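Local coordinates for protein alpha-rhamnosidase (Dictyoglomus thermophilum, PDB 6I60) that probably catalyses the hydrolysis of terminal non-reducing alpha-L-rhamnose residues in alpha-L-rhamnosides, at residues K477-I482 / W829-I834; Y755-G760 / Y766-L771; V779-V784 / V854-Y859. All coordinates share one frame; numbering follows the deposited sequence.

In the fold
All three contacts lie on the same side of the chain's centre, and each has at least one segment in the helical six-hairpin glycosidase domain. Contact 1 is the most central, about 17 Å from the chain's centre to its own; it is buried and pairs helix 473-488 with helix 826-835. Contact 2, also buried, folds the loop before helix 761-773 back onto that helix through aliphatic and phenyl carbon alone. Contact 3 lies furthest out, partly exposed, and joins helix 777-784 to a turn of the C-terminal domain by packing plus a hydrogen bond. Arg832 and Asp769 link contacts 1 and 2 by a salt bridge, while Trp829 packs on Ala780 and Val784 of contact 3.

Contact 1. Residues K477-I482 / W829-I834; sequences KIHHNI and WFYRVI
Ile478 and His479 of helix 473-488 face Phe830 and Tyr831 of helix 826-835. Segments 477-482 and 829-834 run in roughly opposite directions, 138° apart, and their axes come no closer than 12.2 Å, a wide spacing that long side chains such as phenylalanine and tyrosine are suited to bridge. The branch methyl CG2 of Ile478 comes up to the rim of the Phe830 ring, near its plane, and meets CE2 at 4.1 Å, with the two side chains crossing at about a right angle. CB of His479, the next residue, lies 4.3 Å from Phe830 CD2, obliquely to the ring, so the phenyl group reaches two consecutive residues of the opposing helix.

His479 holds its imidazole anti to the backbone N (chi1 170°), which carries the ring out toward Tyr831. The two rings then meet obliquely, planes 77° apart and centroids 6.0 Å from each other. Contact is made by the far end of the phenol: Tyr831 OH lies 3.6 Å from His479 CE1, a carbon, and this is van der Waals contact. Asp827 OD1, near the start of helix 826-835, ties His479 ND1 to that helix, while Asn520 OD1 of helix 514-520 holds the Tyr831 hydroxyl.

Chemically, then, the interface is apolar at Ile478 and Phe830 but passes into a pair of polar aromatics helped into place by Asp827 and Asn520. Burying them is affordable because His479 ND1 and the Tyr831 hydroxyl have these partners, while their ring carbons add to the packing between the two helices of the glycosidase domain.

Contact 2. Residues Y755-G760 / Y766-L771; sequences YHLDTG and YIFDVL
Leu757 lays its two methyl branches over neighbouring residues of helix 761-773. CD2 rests on the branch methyl CG2 of Ile767 at 3.7 Å and also brushes CZ, the far carbon of Phe768, which CD1 approaches more closely, at 3.9 Å. The leucine runs askew to the isoleucine and at about a right angle to the phenylalanine, whose ring it meets obliquely, at the end remote from the helix backbone.

Ile767 is forked as well, and each branch has its own partner. Its CG1 stands anti to the backbone N (chi1 180°), sending CD1 out toward the loop, where it meets Thr759 CG2 at 4.2 Å, while CG2 touches Leu757 CD2. Thr759 suits this place because its beta-carbon carries two unlike groups: chi1 of 54° puts its methyl beside the backbone N, where it can meet Ile767, and its hydroxyl pairs with Thr764 OG1 in the first part of the same helix. Helices nearby add to the enclosure, with Ile749 of helix 738-750 touching Ile767, and Ile783 of helix 777-784 touching both Leu757 and Phe768.

The loop joins helices 738-750 and 761-773 of the six-hairpin glycosidase domain, an (alpha/alpha)6 barrel in this family. Across the two segments the side chains meet through carbon alone, so the contact is hydrophobic and depends on shape more than on direction. The loop packs back on the helix through leucine, isoleucine and phenylalanine, while backbone bonds to Gln721 and Asp612 also hold it, and the buried Thr759 hydroxyl is satisfied through a neighbouring threonine.

Contact 3. Residues V779-V784 / V854-Y859; sequences VAYKIV and VGDLKY
A type II' beta turn in the C-terminal domain, Val854 to Leu857, lies against one face of the Tyr781 ring from helix 777-784, with Asp856 at the ring's edge. With CG trans to the backbone N, the ring reaches away from the helix to lie alongside the turn. The turn is closed by Leu857 N donating to Val854 O at 3.2 Å, and that carbonyl oxygen lies over the centre of the ring face. Val854 CG2 packs on Tyr781 CB at 3.6 Å, and Leu857 CG approaches CE1 of Tyr781 at 3.6 Å. Gly855 brings its CA to 3.7 Å from Tyr781 CE2; its positive phi (61°) is what this turn needs, and a beta-carbon would hit the ring.

At the far end Tyr781 OH donates to Asp856 OD1 at 3.1 Å, on its syn side but 28° out of the carboxylate plane, with ring and carboxylate planes 79° apart. Tyrosine fits because one flat group packs on apolar neighbours and still reaches a carboxylate. Leucine in place of Tyr781 would probably leave Asp856 without this donor and Val854, Gly855 and Leu857 without the flat face they pack on.

Glu778 accepts a bond from Gly855 N, so helix 777-784 grips the turn twice. Val779 packs on Ile749 of helix 738-750 and Ala780 on Phe768 of helix 761-773; Leu857 touches Ile834 of helix 826-835, and the turn leads into strand 859-866.

Contact 1. Residues K477-I482 / W829-I834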
loop_
_atom_site.group_PDB
_atom_site.type_symbol
_atom_site.label_atom_id
_atom_site.label_comp_id
_atom_site.label_asym_id
_atom_site.label_seq_id
_atom_site.Cartn_x
_atom_site.Cartn_y
_atom_site.Cartn_z
ATOM N N LYS A 477 -3.202 -5.823 -20.437
ATOM C CA LYS A 477 -4.521 -5.665 -19.833
ATOM C C LYS A 477 -4.562 -6.274 -18.436
ATOM O O LYS A 477 -5.177 -5.709 -17.526
ATOM C CB LYS A 477 -5.588 -6.288 -20.730
ATOM C CG LYS A 477 -5.762 -5.588 -22.071
ATOM C CD LYS A 477 -6.476 -4.252 -21.916
ATOM C CE LYS A 477 -6.420 -3.434 -23.201
ATOM N NZ LYS A 477 -6.748 -1.996 -22.970
ATOM N N ILE A 478 -3.916 -7.427 -18.248
ATOM C CA ILE A 478 -3.799 -7.997 -16.908
ATOM C C ILE A 478 -3.018 -7.055 -16.004
ATOM O O ILE A 478 -3.407 -6.800 -14.857
ATOM C CB ILE A 478 -3.148 -9.392 -16.971
ATOM C CG1 ILE A 478 -4.025 -10.359 -17.768
ATOM C CG2 ILE A 478 -2.900 -9.936 -15.568
ATOM C CD1 ILE A 478 -3.263 -11.522 -18.359
ATOM N N HIS A 479 -1.908 -6.512 -16.512
ATOM C CA HIS A 479 -1.130 -5.545 -15.747
ATOM C C HIS A 479 -1.955 -4.303 -15.430
ATOM O O HIS A 479 -1.825 -3.721 -14.346
ATOM C CB HIS A 479 0.137 -5.176 -16.520
ATOM C CG HIS A 479 0.889 -4.016 -15.943
ATOM N ND1 HIS A 479 1.319 -3.986 -14.634
ATOM C CD2 HIS A 479 1.291 -2.850 -16.499
ATOM C CE1 HIS A 479 1.950 -2.848 -14.407
ATOM N NE2 HIS A 479 1.947 -2.141 -15.523
ATOM N N HIS A 480 -2.818 -3.885 -16.361
ATOM C CA HIS A 480 -3.667 -2.723 -16.118
ATOM C C HIS A 480 -4.708 -3.015 -15.043
ATOM O O HIS A 480 -5.047 -2.135 -14.241
ATOM C CB HIS A 480 -4.341 -2.287 -17.424
ATOM C CG HIS A 480 -5.592 -1.484 -17.229
ATOM N ND1 HIS A 480 -6.835 -2.063 -17.083
ATOM C CD2 HIS A 480 -5.792 -0.146 -17.171
ATOM C CE1 HIS A 480 -7.745 -1.117 -16.933
ATOM N NE2 HIS A 480 -7.138 0.055 -16.983
ATOM N N ASN A 481 -5.218 -4.249 -15.003
ATOM C CA ASN A 481 -6.244 -4.600 -14.026
ATOM C C ASN A 481 -5.676 -4.686 -12.616
ATOM O O ASN A 481 -6.373 -4.365 -11.646
ATOM C CB ASN A 481 -6.904 -5.925 -14.414
ATOM C CG ASN A 481 -7.905 -5.774 -15.547
ATOM O OD1 ASN A 481 -7.719 -4.967 -16.458
ATOM N ND2 ASN A 481 -8.973 -6.558 -15.495
ATOM N N ILE A 482 -4.419 -5.114 -12.480
ATOM C CA ILE A 482 -3.812 -5.244 -11.158
ATOM C C ILE A 482 -3.497 -3.869 -10.578
ATOM O O ILE A 482 -3.621 -3.648 -9.366
ATOM C CB ILE A 482 -2.562 -6.142 -11.238
ATOM C CG1 ILE A 482 -2.974 -7.597 -11.481
ATOM C CG2 ILE A 482 -1.728 -6.038 -9.972
ATOM C CD1 ILE A 482 -1.820 -8.530 -11.769
ATOM N N TRP A 829 5.817 -10.991 -11.483
ATOM C CA TRP A 829 6.476 -11.838 -12.470
ATOM C C TRP A 829 6.722 -11.089 -13.774
ATOM O O TRP A 829 7.716 -11.354 -14.460
ATOM C CB TRP A 829 5.638 -13.093 -12.719
ATOM C CG TRP A 829 6.308 -14.110 -13.588
ATOM C CD1 TRP A 829 7.389 -14.876 -13.269
ATOM C CD2 TRP A 829 5.936 -14.475 -14.922
ATOM N NE1 TRP A 829 7.717 -15.694 -14.322
ATOM C CE2 TRP A 829 6.839 -15.468 -15.350
ATOM C CE3 TRP A 829 4.928 -14.057 -15.797
ATOM C CZ2 TRP A 829 6.766 -16.050 -16.613
ATOM C CZ3 TRP A 829 4.855 -14.639 -17.051
ATOM C CH2 TRP A 829 5.768 -15.624 -17.447
ATOM N N PHE A 830 5.838 -10.152 -14.128
ATOM C CA PHE A 830 6.032 -9.379 -15.351
ATOM C C PHE A 830 7.275 -8.502 -15.259
ATOM O O PHE A 830 7.987 -8.319 -16.253
ATOM C CB PHE A 830 4.799 -8.520 -15.633
ATOM C CG PHE A 830 3.541 -9.310 -15.846
ATOM C CD1 PHE A 830 3.591 -10.598 -16.354
ATOM C CD2 PHE A 830 2.306 -8.760 -15.544
ATOM C CE1 PHE A 830 2.431 -11.323 -16.555
ATOM C CE2 PHE A 830 1.144 -9.479 -15.742
ATOM C CZ PHE A 830 1.206 -10.763 -16.248
ATOM N N TYR A 831 7.550 -7.952 -14.075
ATOM C CA TYR A 831 8.706 -7.079 -13.902
ATOM C C TYR A 831 10.008 -7.873 -13.859
ATOM O O TYR A 831 10.974 -7.532 -14.550
ATOM C CB TYR A 831 8.552 -6.256 -12.622
ATOM C CG TYR A 831 7.641 -5.056 -12.739
ATOM C CD1 TYR A 831 6.279 -5.169 -12.500
ATOM C CD2 TYR A 831 8.146 -3.805 -13.070
ATOM C CE1 TYR A 831 5.442 -4.072 -12.597
ATOM C CE2 TYR A 831 7.317 -2.703 -13.169
ATOM C CZ TYR A 831 5.967 -2.843 -12.931
ATOM O OH TYR A 831 5.137 -1.752 -13.028
ATOM N N ARG A 832 10.044 -8.940 -13.055
ATOM C CA ARG A 832 11.299 -9.623 -12.761
ATOM C C ARG A 832 11.706 -10.615 -13.846
ATOM O O ARG A 832 12.901 -10.887 -14.006
ATOM C CB ARG A 832 11.198 -10.348 -11.417
ATOM C CG ARG A 832 10.743 -9.473 -10.258
ATOM C CD ARG A 832 10.651 -10.263 -8.954
ATOM N NE ARG A 832 10.492 -11.697 -9.182
ATOM C CZ ARG A 832 11.380 -12.617 -8.816
ATOM N NH1 ARG A 832 12.499 -12.260 -8.198
ATOM N NH2 ARG A 832 11.151 -13.900 -9.070
ATOM N N VAL A 833 10.751 -11.172 -14.590
ATOM C CA VAL A 833 11.028 -12.230 -15.561
ATOM C C VAL A 833 10.794 -11.751 -16.993
ATOM O O VAL A 833 11.714 -11.754 -17.813
ATOM C CB VAL A 833 10.205 -13.500 -15.250
ATOM C CG1 VAL A 833 10.298 -14.493 -16.398
ATOM C CG2 VAL A 833 10.692 -14.128 -13.957
ATOM N N ILE A 834 9.565 -11.338 -17.314
ATOM C CA ILE A 834 9.248 -10.921 -18.679
ATOM C C ILE A 834 10.092 -9.715 -19.071
ATOM O O ILE A 834 10.822 -9.738 -20.068
ATOM C CB ILE A 834 7.745 -10.630 -18.822
ATOM C CG1 ILE A 834 6.949 -11.936 -18.771
ATOM C CG2 ILE A 834 7.462 -9.878 -20.118
ATOM C CD1 ILE A 834 5.494 -11.779 -19.138
#

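Contact 2. Residues Y755-G760 / Y766-L771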
loop_
_atom_site.group_PDB
_atom_site.type_symbol
_atom_site.label_atom_id
_atom_site.label_comp_id
_atom_site.label_asym_id
_atom_site.label_seq_id
_atom_site.Cartn_x
_atom_site.Cartn_y
_atom_site.Cartn_z
ATOM N N TYR A 755 -1.910 -26.250 -19.679
ATOM C CA TYR A 755 -1.360 -24.929 -19.365
ATOM C C TYR A 755 -2.398 -24.049 -18.662
ATOM O O TYR A 755 -2.769 -22.974 -19.135
ATOM C CB TYR A 755 -0.824 -24.246 -20.627
ATOM C CG TYR A 755 0.269 -25.014 -21.329
ATOM C CD1 TYR A 755 -0.033 -25.942 -22.313
ATOM C CD2 TYR A 755 1.604 -24.805 -21.013
ATOM C CE1 TYR A 755 0.963 -26.644 -22.961
ATOM C CE2 TYR A 755 2.607 -25.500 -21.654
ATOM C CZ TYR A 755 2.282 -26.418 -22.627
ATOM O OH TYR A 755 3.281 -27.113 -23.269
ATOM N N HIS A 756 -2.860 -24.526 -17.510
ATOM C CA HIS A 756 -3.825 -23.790 -16.710
ATOM C C HIS A 756 -3.467 -23.929 -15.240
ATOM O O HIS A 756 -2.971 -24.969 -14.801
ATOM C CB HIS A 756 -5.257 -24.281 -16.955
ATOM C CG HIS A 756 -5.870 -23.757 -18.217
ATOM N ND1 HIS A 756 -5.743 -24.399 -19.429
ATOM C CD2 HIS A 756 -6.616 -22.651 -18.453
ATOM C CE1 HIS A 756 -6.384 -23.713 -20.359
ATOM N NE2 HIS A 756 -6.924 -22.648 -19.793
ATOM N N LEU A 757 -3.723 -22.864 -14.484
ATOM C CA LEU A 757 -3.425 -22.863 -13.059
ATOM C C LEU A 757 -4.434 -23.715 -12.298
ATOM O O LEU A 757 -5.645 -23.602 -12.511
ATOM C CB LEU A 757 -3.434 -21.434 -12.518
ATOM C CG LEU A 757 -2.288 -20.521 -12.950
ATOM C CD1 LEU A 757 -2.564 -19.090 -12.534
ATOM C CD2 LEU A 757 -0.976 -21.004 -12.364
ATOM N N ASP A 758 -3.931 -24.570 -11.415
ATOM C CA ASP A 758 -4.745 -25.348 -10.487
ATOM C C ASP A 758 -4.385 -24.985 -9.051
ATOM O O ASP A 758 -4.356 -25.835 -8.157
ATOM C CB ASP A 758 -4.572 -26.847 -10.734
ATOM C CG ASP A 758 -5.708 -27.674 -10.151
ATOM O OD1 ASP A 758 -6.803 -27.118 -9.917
ATOM O OD2 ASP A 758 -5.504 -28.887 -9.927
ATOM N N THR A 759 -4.105 -23.704 -8.820
ATOM C CA THR A 759 -3.534 -23.238 -7.565
ATOM C C THR A 759 -4.349 -22.080 -7.009
ATOM O O THR A 759 -4.941 -21.297 -7.757
ATOM C CB THR A 759 -2.079 -22.791 -7.753
ATOM O OG1 THR A 759 -2.008 -21.823 -8.809
ATOM C CG2 THR A 759 -1.195 -23.978 -8.101
ATOM N N GLY A 760 -4.364 -21.974 -5.684
ATOM C CA GLY A 760 -5.023 -20.881 -5.004
ATOM C C GLY A 760 -4.149 -19.645 -4.942
ATOM O O GLY A 760 -3.217 -19.464 -5.729
ATOM N N TYR A 766 3.929 -18.415 -6.236
ATOM C CA TYR A 766 5.211 -19.091 -6.376
ATOM C C TYR A 766 5.351 -19.914 -7.648
ATOM O O TYR A 766 6.480 -20.245 -8.021
ATOM C CB TYR A 766 5.463 -20.018 -5.176
ATOM C CG TYR A 766 5.373 -19.345 -3.824
ATOM C CD1 TYR A 766 6.350 -18.451 -3.403
ATOM C CD2 TYR A 766 4.317 -19.613 -2.962
ATOM C CE1 TYR A 766 6.274 -17.838 -2.165
ATOM C CE2 TYR A 766 4.232 -19.005 -1.722
ATOM C CZ TYR A 766 5.212 -18.119 -1.328
ATOM O OH TYR A 766 5.132 -17.511 -0.096
ATOM N N ILE A 767 4.247 -20.251 -8.319
ATOM C CA ILE A 767 4.316 -21.213 -9.416
ATOM C C ILE A 767 5.080 -20.637 -10.605
ATOM O O ILE A 767 5.853 -21.346 -11.259
ATOM C CB ILE A 767 2.903 -21.675 -9.816
ATOM C CG1 ILE A 767 2.976 -22.676 -10.972
ATOM C CG2 ILE A 767 2.028 -20.487 -10.183
ATOM C CD1 ILE A 767 1.906 -23.743 -10.923
ATOM N N PHE A 768 4.891 -19.349 -10.901
ATOM C CA PHE A 768 5.557 -18.767 -12.062
ATOM C C PHE A 768 7.062 -18.680 -11.852
ATOM O O PHE A 768 7.839 -18.909 -12.786
ATOM C CB PHE A 768 4.976 -17.387 -12.366
ATOM C CG PHE A 768 3.543 -17.420 -12.798
ATOM C CD1 PHE A 768 3.207 -17.744 -14.100
ATOM C CD2 PHE A 768 2.530 -17.136 -11.900
ATOM C CE1 PHE A 768 1.886 -17.781 -14.500
ATOM C CE2 PHE A 768 1.208 -17.169 -12.293
ATOM C CZ PHE A 768 0.885 -17.492 -13.595
ATOM N N ASP A 769 7.493 -18.352 -10.630
ATOM C CA ASP A 769 8.921 -18.282 -10.345
ATOM C C ASP A 769 9.560 -19.665 -10.307
ATOM O O ASP A 769 10.740 -19.809 -10.644
ATOM C CB ASP A 769 9.156 -17.550 -9.023
ATOM C CG ASP A 769 8.895 -16.059 -9.128
ATOM O OD1 ASP A 769 9.348 -15.441 -10.115
ATOM O OD2 ASP A 769 8.242 -15.501 -8.220
ATOM N N VAL A 770 8.806 -20.690 -9.903
ATOM C CA VAL A 770 9.361 -22.039 -9.839
ATOM C C VAL A 770 9.694 -22.544 -11.239
ATOM O O VAL A 770 10.794 -23.051 -11.487
ATOM C CB VAL A 770 8.393 -22.989 -9.108
ATOM C CG1 VAL A 770 8.678 -24.434 -9.489
ATOM C CG2 VAL A 770 8.504 -22.808 -7.601
ATOM N N LEU A 771 8.752 -22.407 -12.177
ATOM C CA LEU A 771 9.015 -22.840 -13.547
ATOM C C LEU A 771 10.112 -22.008 -14.198
ATOM O O LEU A 771 10.900 -22.536 -14.991
ATOM C CB LEU A 771 7.736 -22.772 -14.384
ATOM C CG LEU A 771 6.436 -23.242 -13.729
ATOM C CD1 LEU A 771 5.231 -22.766 -14.527
ATOM C CD2 LEU A 771 6.419 -24.753 -13.574
#

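Contact 3. Residues V779-V784 / V854-Y859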
loop_
_atom_site.group_PDB
_atom_site.type_symbol
_atom_site.label_atom_id
_atom_site.label_comp_id
_atom_site.label_asym_id
_atom_site.label_seq_id
_atom_site.Cartn_x
_atom_site.Cartn_y
_atom_site.Cartn_z
ATOM N N VAL A 779 6.612 -22.566 -20.356
ATOM C CA VAL A 779 5.384 -23.101 -19.778
ATOM C C VAL A 779 4.644 -22.018 -19.004
ATOM O O VAL A 779 3.414 -21.912 -19.078
ATOM C CB VAL A 779 5.705 -24.319 -18.891
ATOM C CG1 VAL A 779 4.449 -24.824 -18.196
ATOM C CG2 VAL A 779 6.351 -25.423 -19.718
ATOM N N ALA A 780 5.378 -21.192 -18.258
ATOM C CA ALA A 780 4.742 -20.129 -17.488
ATOM C C ALA A 780 4.099 -19.093 -18.401
ATOM O O ALA A 780 3.007 -18.591 -18.107
ATOM C CB ALA A 780 5.764 -19.472 -16.560
ATOM N N TYR A 781 4.758 -18.761 -19.514
ATOM C CA TYR A 781 4.186 -17.801 -20.449
ATOM C C TYR A 781 2.912 -18.342 -21.087
ATOM O O TYR A 781 1.946 -17.596 -21.288
ATOM C CB TYR A 781 5.211 -17.437 -21.521
ATOM C CG TYR A 781 4.704 -16.447 -22.545
ATOM C CD1 TYR A 781 4.709 -15.086 -22.281
ATOM C CD2 TYR A 781 4.220 -16.875 -23.775
ATOM C CE1 TYR A 781 4.245 -14.176 -23.211
ATOM C CE2 TYR A 781 3.752 -15.973 -24.712
ATOM C CZ TYR A 781 3.769 -14.624 -24.425
ATOM O OH TYR A 781 3.306 -13.717 -25.352
ATOM N N LYS A 782 2.891 -19.638 -21.415
ATOM C CA LYS A 782 1.695 -20.229 -22.006
ATOM C C LYS A 782 0.538 -20.258 -21.017
ATOM O O LYS A 782 -0.627 -20.229 -21.427
ATOM C CB LYS A 782 1.997 -21.638 -22.513
ATOM C CG LYS A 782 2.621 -21.676 -23.903
ATOM C CD LYS A 782 2.367 -23.007 -24.596
ATOM C CE LYS A 782 0.899 -23.169 -24.960
ATOM N NZ LYS A 782 0.722 -23.829 -26.284
ATOM N N ILE A 783 0.839 -20.318 -19.718
ATOM C CA ILE A 783 -0.211 -20.238 -18.710
ATOM C C ILE A 783 -0.810 -18.838 -18.680
ATOM O O ILE A 783 -2.034 -18.671 -18.615
ATOM C CB ILE A 783 0.345 -20.649 -17.334
ATOM C CG1 ILE A 783 0.602 -22.156 -17.291
ATOM C CG2 ILE A 783 -0.604 -20.240 -16.222
ATOM C CD1 ILE A 783 1.660 -22.566 -16.288
ATOM N N VAL A 784 0.041 -17.811 -18.744
ATOM C CA VAL A 784 -0.432 -16.434 -18.672
ATOM C C VAL A 784 -1.243 -16.075 -19.913
ATOM O O VAL A 784 -2.277 -15.402 -19.822
ATOM C CB VAL A 784 0.761 -15.481 -18.469
ATOM C CG1 VAL A 784 0.470 -14.109 -19.048
ATOM C CG2 VAL A 784 1.106 -15.374 -16.990
ATOM N N VAL A 854 10.136 -14.981 -24.270
ATOM C CA VAL A 854 9.491 -16.265 -24.493
ATOM C C VAL A 854 8.289 -16.070 -25.413
ATOM O O VAL A 854 7.829 -14.952 -25.646
ATOM C CB VAL A 854 9.070 -16.931 -23.171
ATOM C CG1 VAL A 854 10.281 -17.517 -22.469
ATOM C CG2 VAL A 854 8.375 -15.920 -22.281
ATOM N N GLY A 855 7.779 -17.185 -25.936
ATOM C CA GLY A 855 6.589 -17.143 -26.770
ATOM C C GLY A 855 6.804 -16.315 -28.020
ATOM O O GLY A 855 7.840 -16.402 -28.687
ATOM N N ASP A 856 5.805 -15.492 -28.344
ATOM C CA ASP A 856 5.870 -14.575 -29.474
ATOM C C ASP A 856 6.118 -13.136 -29.032
ATOM O O ASP A 856 5.691 -12.195 -29.709
ATOM C CB ASP A 856 4.590 -14.665 -30.306
ATOM C CG ASP A 856 3.335 -14.547 -29.460
ATOM O OD1 ASP A 856 3.419 -14.768 -28.234
ATOM O OD2 ASP A 856 2.265 -14.233 -30.022
ATOM N N LEU A 857 6.799 -12.949 -27.904
ATOM C CA LEU A 857 7.092 -11.608 -27.418
ATOM C C LEU A 857 8.133 -10.936 -28.303
ATOM O O LEU A 857 9.116 -11.557 -28.719
ATOM C CB LEU A 857 7.592 -11.662 -25.975
ATOM C CG LEU A 857 6.544 -11.952 -24.899
ATOM C CD1 LEU A 857 7.174 -11.926 -23.515
ATOM C CD2 LEU A 857 5.394 -10.965 -24.988
ATOM N N LYS A 858 7.911 -9.654 -28.591
ATOM C CA LYS A 858 8.830 -8.871 -29.404
ATOM C C LYS A 858 9.578 -7.805 -28.620
ATOM O O LYS A 858 10.726 -7.506 -28.954
ATOM C CB LYS A 858 8.078 -8.202 -30.562
ATOM C CG LYS A 858 7.254 -9.162 -31.407
ATOM C CD LYS A 858 6.774 -8.502 -32.693
ATOM C CE LYS A 858 5.392 -7.885 -32.522
ATOM N NZ LYS A 858 4.305 -8.884 -32.728
ATOM N N TYR A 859 8.963 -7.231 -27.589
ATOM C CA TYR A 859 9.610 -6.208 -26.781
ATOM C C TYR A 859 8.997 -6.212 -25.388
ATOM O O TYR A 859 7.906 -6.744 -25.170
ATOM C CB TYR A 859 9.480 -4.818 -27.421
ATOM C CG TYR A 859 8.051 -4.351 -27.595
ATOM C CD1 TYR A 859 7.376 -3.716 -26.560
ATOM C CD2 TYR A 859 7.376 -4.547 -28.794
ATOM C CE1 TYR A 859 6.070 -3.294 -26.710
ATOM C CE2 TYR A 859 6.067 -4.122 -28.956
ATOM C CZ TYR A 859 5.421 -3.496 -27.910
ATOM O OH TYR A 859 4.120 -3.070 -28.058
#